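Peptide ABC transporter permease (Staphylococcus hominis, PDB 6EXS) probably imports peptides as a membrane transporter of the POT family, and binds a thioalcohol-conjugated dipeptide, a precursor of human axillary malodour. Local coordinates at residues Arg36-Phe45 with Glu303-Leu314. Sequence-based numbering, arbitrary orientation. Where two conformers were deposited one is given.
Sequences RAMLIFYMYF and EQGSNVLNIYGL. With C3H (2-[[(2~{R})-2-azanyl-3-[(3~{S})-3-methyl-1-oxidanyl-hexan-3-yl]sulfanyl-propanoyl]amino]ethanoic acid), chain O.
At the wall of the C3H pocket of this major facilitator superfamily transporter, to which G305 and S306 belong, the end of helix 16-44 meets residues 303-314, which follow helix 279-302 and run into helix 309-316; here the end of R36 approaches E303 and S306. In one of its two conformers the bent R36 chain lays a guanidinium face over S306 CB, 3.9 Å from NH1, while C3H C7 lies at its edge, 3.4 Å from NH2. In that conformer R36 NH2 and E303 OE1 form a long salt bridge of 3.9 Å, the guanidinium and carboxylate planes 86° apart; E303 OE2 accepts a hydrogen bond from N441. No direct hydrogen bond joins the two segments. Instead one water donates to both R36 O and S306 O, and a second donates to A37 O and weakly accepts from N310 ND2. Further along, I40 CG1, anti to its backbone N (chi1 -176°), packs 3.8 Å from I311 CD1. The Y44 and I311 side chains run past each other in opposite directions, and L314 CD2 touches Y44 OH and F41 CE1. Helix 178-204 flanks M38, Y42 and F45, whereas helix 396-418 packs on L309 and N310, and helix 460-479 on Q304, V308 and Y312.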
loop_
_atom_site.group_PDB
_atom_site.type_symbol
_atom_site.label_atom_id
_atom_site.label_comp_id
_atom_site.label_asym_id
_atom_site.label_seq_id
_atom_site.Cartn_x
_atom_site.Cartn_y
_atom_site.Cartn_z
ATOM N N ARG A 36 -0.941 -8.009 -8.806
ATOM C CA ARG A 36 0.169 -7.048 -8.725
ATOM C C ARG A 36 1.513 -7.670 -9.139
ATOM O O ARG A 36 2.271 -7.062 -9.898
ATOM C CB ARG A 36 0.275 -6.488 -7.296
ATOM C CG ARG A 36 0.009 -4.999 -7.181
ATOM C CD ARG A 36 1.312 -4.226 -7.135
ATOM N NE ARG A 36 1.656 -3.754 -5.790
ATOM C CZ ARG A 36 2.473 -4.377 -4.944
ATOM N NH1 ARG A 36 3.028 -5.537 -5.274
ATOM N NH2 ARG A 36 2.740 -3.844 -3.763
ATOM N N ALA A 37 1.808 -8.885 -8.629
ATOM C CA ALA A 37 3.044 -9.627 -8.911
ATOM C C ALA A 37 3.192 -9.948 -10.404
ATOM O O ALA A 37 4.304 -9.953 -10.914
ATOM C CB ALA A 37 3.072 -10.918 -8.106
ATOM N N MET A 38 2.058 -10.199 -11.092
ATOM C CA MET A 38 1.951 -10.527 -12.511
ATOM C C MET A 38 1.886 -9.299 -13.394
ATOM O O MET A 38 2.401 -9.341 -14.508
ATOM C CB MET A 38 0.678 -11.349 -12.771
ATOM C CG MET A 38 0.677 -12.724 -12.145
ATOM S SD MET A 38 -0.735 -13.687 -12.748
ATOM C CE MET A 38 -0.040 -14.399 -14.171
ATOM N N LEU A 39 1.198 -8.230 -12.937
ATOM C CA LEU A 39 0.947 -7.011 -13.720
ATOM C C LEU A 39 2.192 -6.397 -14.359
ATOM O O LEU A 39 2.126 -6.061 -15.541
ATOM C CB LEU A 39 0.170 -5.946 -12.922
ATOM C CG LEU A 39 -0.642 -4.946 -13.768
ATOM C CD1 LEU A 39 -1.865 -5.604 -14.403
ATOM C CD2 LEU A 39 -1.087 -3.758 -12.925
ATOM N N ILE A 40 3.313 -6.275 -13.622
ATOM C CA ILE A 40 4.540 -5.668 -14.159
ATOM C C ILE A 40 5.068 -6.449 -15.375
ATOM O O ILE A 40 5.343 -5.831 -16.399
ATOM C CB ILE A 40 5.635 -5.397 -13.069
ATOM C CG1 ILE A 40 6.879 -4.652 -13.657
ATOM C CG2 ILE A 40 6.046 -6.664 -12.272
ATOM C CD1 ILE A 40 6.669 -3.215 -14.134
ATOM N N PHE A 41 5.134 -7.790 -15.291
ATOM C CA PHE A 41 5.607 -8.644 -16.383
ATOM C C PHE A 41 4.625 -8.686 -17.537
ATOM O O PHE A 41 5.048 -8.552 -18.683
ATOM C CB PHE A 41 5.968 -10.040 -15.877
ATOM C CG PHE A 41 6.906 -9.956 -14.703
ATOM C CD1 PHE A 41 8.197 -9.464 -14.860
ATOM C CD2 PHE A 41 6.472 -10.284 -13.422
ATOM C CE1 PHE A 41 9.041 -9.325 -13.764
ATOM C CE2 PHE A 41 7.325 -10.166 -12.332
ATOM C CZ PHE A 41 8.596 -9.667 -12.503
ATOM N N TYR A 42 3.317 -8.793 -17.236
ATOM C CA TYR A 42 2.253 -8.779 -18.236
ATOM C C TYR A 42 2.317 -7.501 -19.097
ATOM O O TYR A 42 2.133 -7.582 -20.302
ATOM C CB TYR A 42 0.888 -8.887 -17.546
ATOM C CG TYR A 42 -0.295 -8.770 -18.479
ATOM C CD1 TYR A 42 -0.456 -9.651 -19.548
ATOM C CD2 TYR A 42 -1.286 -7.815 -18.264
ATOM C CE1 TYR A 42 -1.569 -9.579 -20.383
ATOM C CE2 TYR A 42 -2.407 -7.737 -19.092
ATOM C CZ TYR A 42 -2.543 -8.621 -20.154
ATOM O OH TYR A 42 -3.641 -8.554 -20.978
ATOM N N MET A 43 2.612 -6.335 -18.483
ATOM C CA MET A 43 2.727 -5.060 -19.193
ATOM C C MET A 43 3.948 -4.946 -20.132
ATOM O O MET A 43 3.759 -4.621 -21.309
ATOM C CB MET A 43 2.695 -3.885 -18.210
ATOM C CG MET A 43 1.338 -3.673 -17.591
ATOM S SD MET A 43 1.233 -2.131 -16.680
ATOM C CE MET A 43 2.093 -2.557 -15.191
ATOM N N TYR A 44 5.193 -5.168 -19.625
ATOM C CA TYR A 44 6.372 -4.962 -20.469
ATOM C C TYR A 44 6.806 -6.197 -21.273
ATOM O O TYR A 44 7.592 -6.032 -22.219
ATOM C CB TYR A 44 7.557 -4.344 -19.699
ATOM C CG TYR A 44 8.462 -5.307 -18.963
ATOM C CD1 TYR A 44 8.154 -5.736 -17.679
ATOM C CD2 TYR A 44 9.683 -5.704 -19.506
ATOM C CE1 TYR A 44 8.994 -6.599 -16.983
ATOM C CE2 TYR A 44 10.546 -6.546 -18.807
ATOM C CZ TYR A 44 10.191 -6.998 -17.547
ATOM O OH TYR A 44 11.011 -7.841 -16.839
ATOM N N PHE A 45 6.277 -7.407 -20.965
ATOM C CA PHE A 45 6.619 -8.582 -21.780
ATOM C C PHE A 45 6.049 -8.367 -23.194
ATOM O O PHE A 45 4.984 -7.752 -23.337
ATOM C CB PHE A 45 6.112 -9.909 -21.174
ATOM C CG PHE A 45 6.924 -10.559 -20.062
ATOM C CD1 PHE A 45 7.935 -9.857 -19.406
ATOM C CD2 PHE A 45 6.651 -11.863 -19.648
ATOM C CE1 PHE A 45 8.669 -10.456 -18.370
ATOM C CE2 PHE A 45 7.393 -12.464 -18.622
ATOM C CZ PHE A 45 8.399 -11.759 -17.995
ATOM N N GLU A 303 8.575 0.587 -1.901
ATOM C CA GLU A 303 7.605 0.329 -2.971
ATOM C C GLU A 303 8.246 0.138 -4.362
ATOM O O GLU A 303 7.550 -0.242 -5.313
ATOM C CB GLU A 303 6.513 1.398 -3.006
ATOM C CG GLU A 303 5.575 1.380 -1.807
ATOM C CD GLU A 303 4.500 0.312 -1.789
ATOM O OE1 GLU A 303 4.520 -0.587 -2.663
ATOM O OE2 GLU A 303 3.631 0.377 -0.891
ATOM N N GLN A 304 9.575 0.338 -4.464
ATOM C CA GLN A 304 10.291 0.134 -5.720
ATOM C C GLN A 304 10.709 -1.314 -5.918
ATOM O O GLN A 304 11.165 -1.665 -7.002
ATOM C CB GLN A 304 11.474 1.091 -5.866
ATOM C CG GLN A 304 11.114 2.408 -6.530
ATOM C CD GLN A 304 12.267 3.379 -6.461
ATOM O OE1 GLN A 304 13.405 3.061 -6.833
ATOM N NE2 GLN A 304 12.000 4.587 -5.977
ATOM N N GLY A 305 10.511 -2.153 -4.907
ATOM C CA GLY A 305 10.796 -3.576 -5.025
ATOM C C GLY A 305 9.774 -4.302 -5.882
ATOM O O GLY A 305 9.983 -5.467 -6.238
ATOM N N SER A 306 8.635 -3.630 -6.194
ATOM C CA SER A 306 7.549 -4.184 -7.010
ATOM C C SER A 306 7.686 -3.869 -8.495
ATOM O O SER A 306 7.010 -4.506 -9.294
ATOM C CB SER A 306 6.193 -3.699 -6.504
ATOM O OG SER A 306 6.111 -2.282 -6.505
ATOM N N ASN A 307 8.536 -2.893 -8.871
ATOM C CA ASN A 307 8.696 -2.481 -10.274
ATOM C C ASN A 307 10.142 -2.193 -10.727
ATOM O O ASN A 307 10.385 -2.148 -11.926
ATOM C CB ASN A 307 7.799 -1.258 -10.569
ATOM C CG ASN A 307 8.108 -0.008 -9.770
ATOM O OD1 ASN A 307 8.678 -0.044 -8.678
ATOM N ND2 ASN A 307 7.698 1.125 -10.284
ATOM N N VAL A 308 11.080 -1.961 -9.785
ATOM C CA VAL A 308 12.469 -1.603 -10.105
ATOM C C VAL A 308 13.469 -2.727 -9.742
ATOM O O VAL A 308 14.218 -3.178 -10.621
ATOM C CB VAL A 308 12.859 -0.221 -9.482
ATOM C CG1 VAL A 308 14.339 0.101 -9.681
ATOM C CG2 VAL A 308 11.981 0.905 -10.031
ATOM N N LEU A 309 13.500 -3.149 -8.465
ATOM C CA LEU A 309 14.442 -4.160 -7.971
ATOM C C LEU A 309 14.244 -5.558 -8.588
ATOM O O LEU A 309 15.238 -6.244 -8.851
ATOM C CB LEU A 309 14.421 -4.218 -6.433
ATOM C CG LEU A 309 15.651 -4.821 -5.726
ATOM C CD1 LEU A 309 16.961 -4.135 -6.161
ATOM C CD2 LEU A 309 15.479 -4.767 -4.204
ATOM N N ASN A 310 12.975 -5.950 -8.851
ATOM C CA ASN A 310 12.600 -7.233 -9.464
ATOM C C ASN A 310 13.014 -7.370 -10.960
ATOM O O ASN A 310 13.480 -8.443 -11.358
ATOM C CB ASN A 310 11.100 -7.515 -9.270
ATOM C CG ASN A 310 10.148 -6.420 -9.692
ATOM O OD1 ASN A 310 10.517 -5.255 -9.852
ATOM N ND2 ASN A 310 8.880 -6.775 -9.846
ATOM N N ILE A 311 12.824 -6.294 -11.781
ATOM C CA ILE A 311 13.219 -6.256 -13.198
ATOM C C ILE A 311 14.754 -6.286 -13.274
ATOM O O ILE A 311 15.309 -6.956 -14.144
ATOM C CB ILE A 311 12.623 -5.049 -13.971
ATOM C CG1 ILE A 311 11.080 -5.038 -13.938
ATOM C CG2 ILE A 311 13.140 -5.015 -15.422
ATOM C CD1 ILE A 311 10.436 -3.799 -14.648
ATOM N N TYR A 312 15.432 -5.575 -12.341
ATOM C CA TYR A 312 16.897 -5.550 -12.234
ATOM C C TYR A 312 17.420 -6.948 -11.908
ATOM O O TYR A 312 18.399 -7.374 -12.504
ATOM C CB TYR A 312 17.364 -4.536 -11.176
ATOM C CG TYR A 312 18.868 -4.361 -11.109
ATOM C CD1 TYR A 312 19.563 -3.716 -12.130
ATOM C CD2 TYR A 312 19.595 -4.816 -10.012
ATOM C CE1 TYR A 312 20.941 -3.515 -12.054
ATOM C CE2 TYR A 312 20.976 -4.639 -9.935
ATOM C CZ TYR A 312 21.645 -3.985 -10.956
ATOM O OH TYR A 312 23.002 -3.800 -10.878
ATOM N N GLY A 313 16.742 -7.654 -11.006
ATOM C CA GLY A 313 17.087 -9.021 -10.646
ATOM C C GLY A 313 16.916 -9.958 -11.828
ATOM O O GLY A 313 17.824 -10.733 -12.139
ATOM N N LEU A 314 15.760 -9.863 -12.524
ATOM C CA LEU A 314 15.432 -10.671 -13.706
ATOM C C LEU A 314 16.424 -10.458 -14.859
ATOM O O LEU A 314 16.828 -11.423 -15.525
ATOM C CB LEU A 314 13.976 -10.372 -14.156
ATOM C CG LEU A 314 13.405 -11.111 -15.380
ATOM C CD1 LEU A 314 13.412 -12.627 -15.191
ATOM C CD2 LEU A 314 12.005 -10.681 -15.653
HETATM O O2 C3H O . 1.025 -5.586 2.264
HETATM C C11 C3H O . 1.945 -6.028 2.853
HETATM O O3 C3H O . 2.237 -5.707 4.065
HETATM C C10 C3H O . 2.955 -6.981 2.283
HETATM N N1 C3H O . 3.127 -6.843 0.857
HETATM C C9 C3H O . 3.968 -5.962 0.343
HETATM O O1 C3H O . 3.994 -4.787 0.680
HETATM C C8 C3H O . 4.945 -6.431 -0.685
HETATM N N C3H O . 4.516 -7.725 -1.196
HETATM C C7 C3H O . 5.010 -5.455 -1.861
HETATM S S C3H O . 6.421 -4.319 -1.928
HETATM C C3 C3H O . 8.026 -5.237 -2.222
HETATM C C4 C3H O . 7.934 -5.810 -3.612
HETATM C C5 C3H O . 8.181 -6.260 -1.089
HETATM C C6 C3H O . 9.295 -7.274 -1.220
HETATM O O C3H O . 8.819 -8.578 -1.274
HETATM C C2 C3H O . 9.219 -4.288 -2.143
HETATM C C1 C3H O . 10.217 -4.583 -1.035
HETATM C C C3H O . 11.360 -3.605 -1.049
HETATM O O HOH W 1 5.031 -6.575 -8.487
HETATM O O HOH W 2 6.299 -8.813 -9.606
#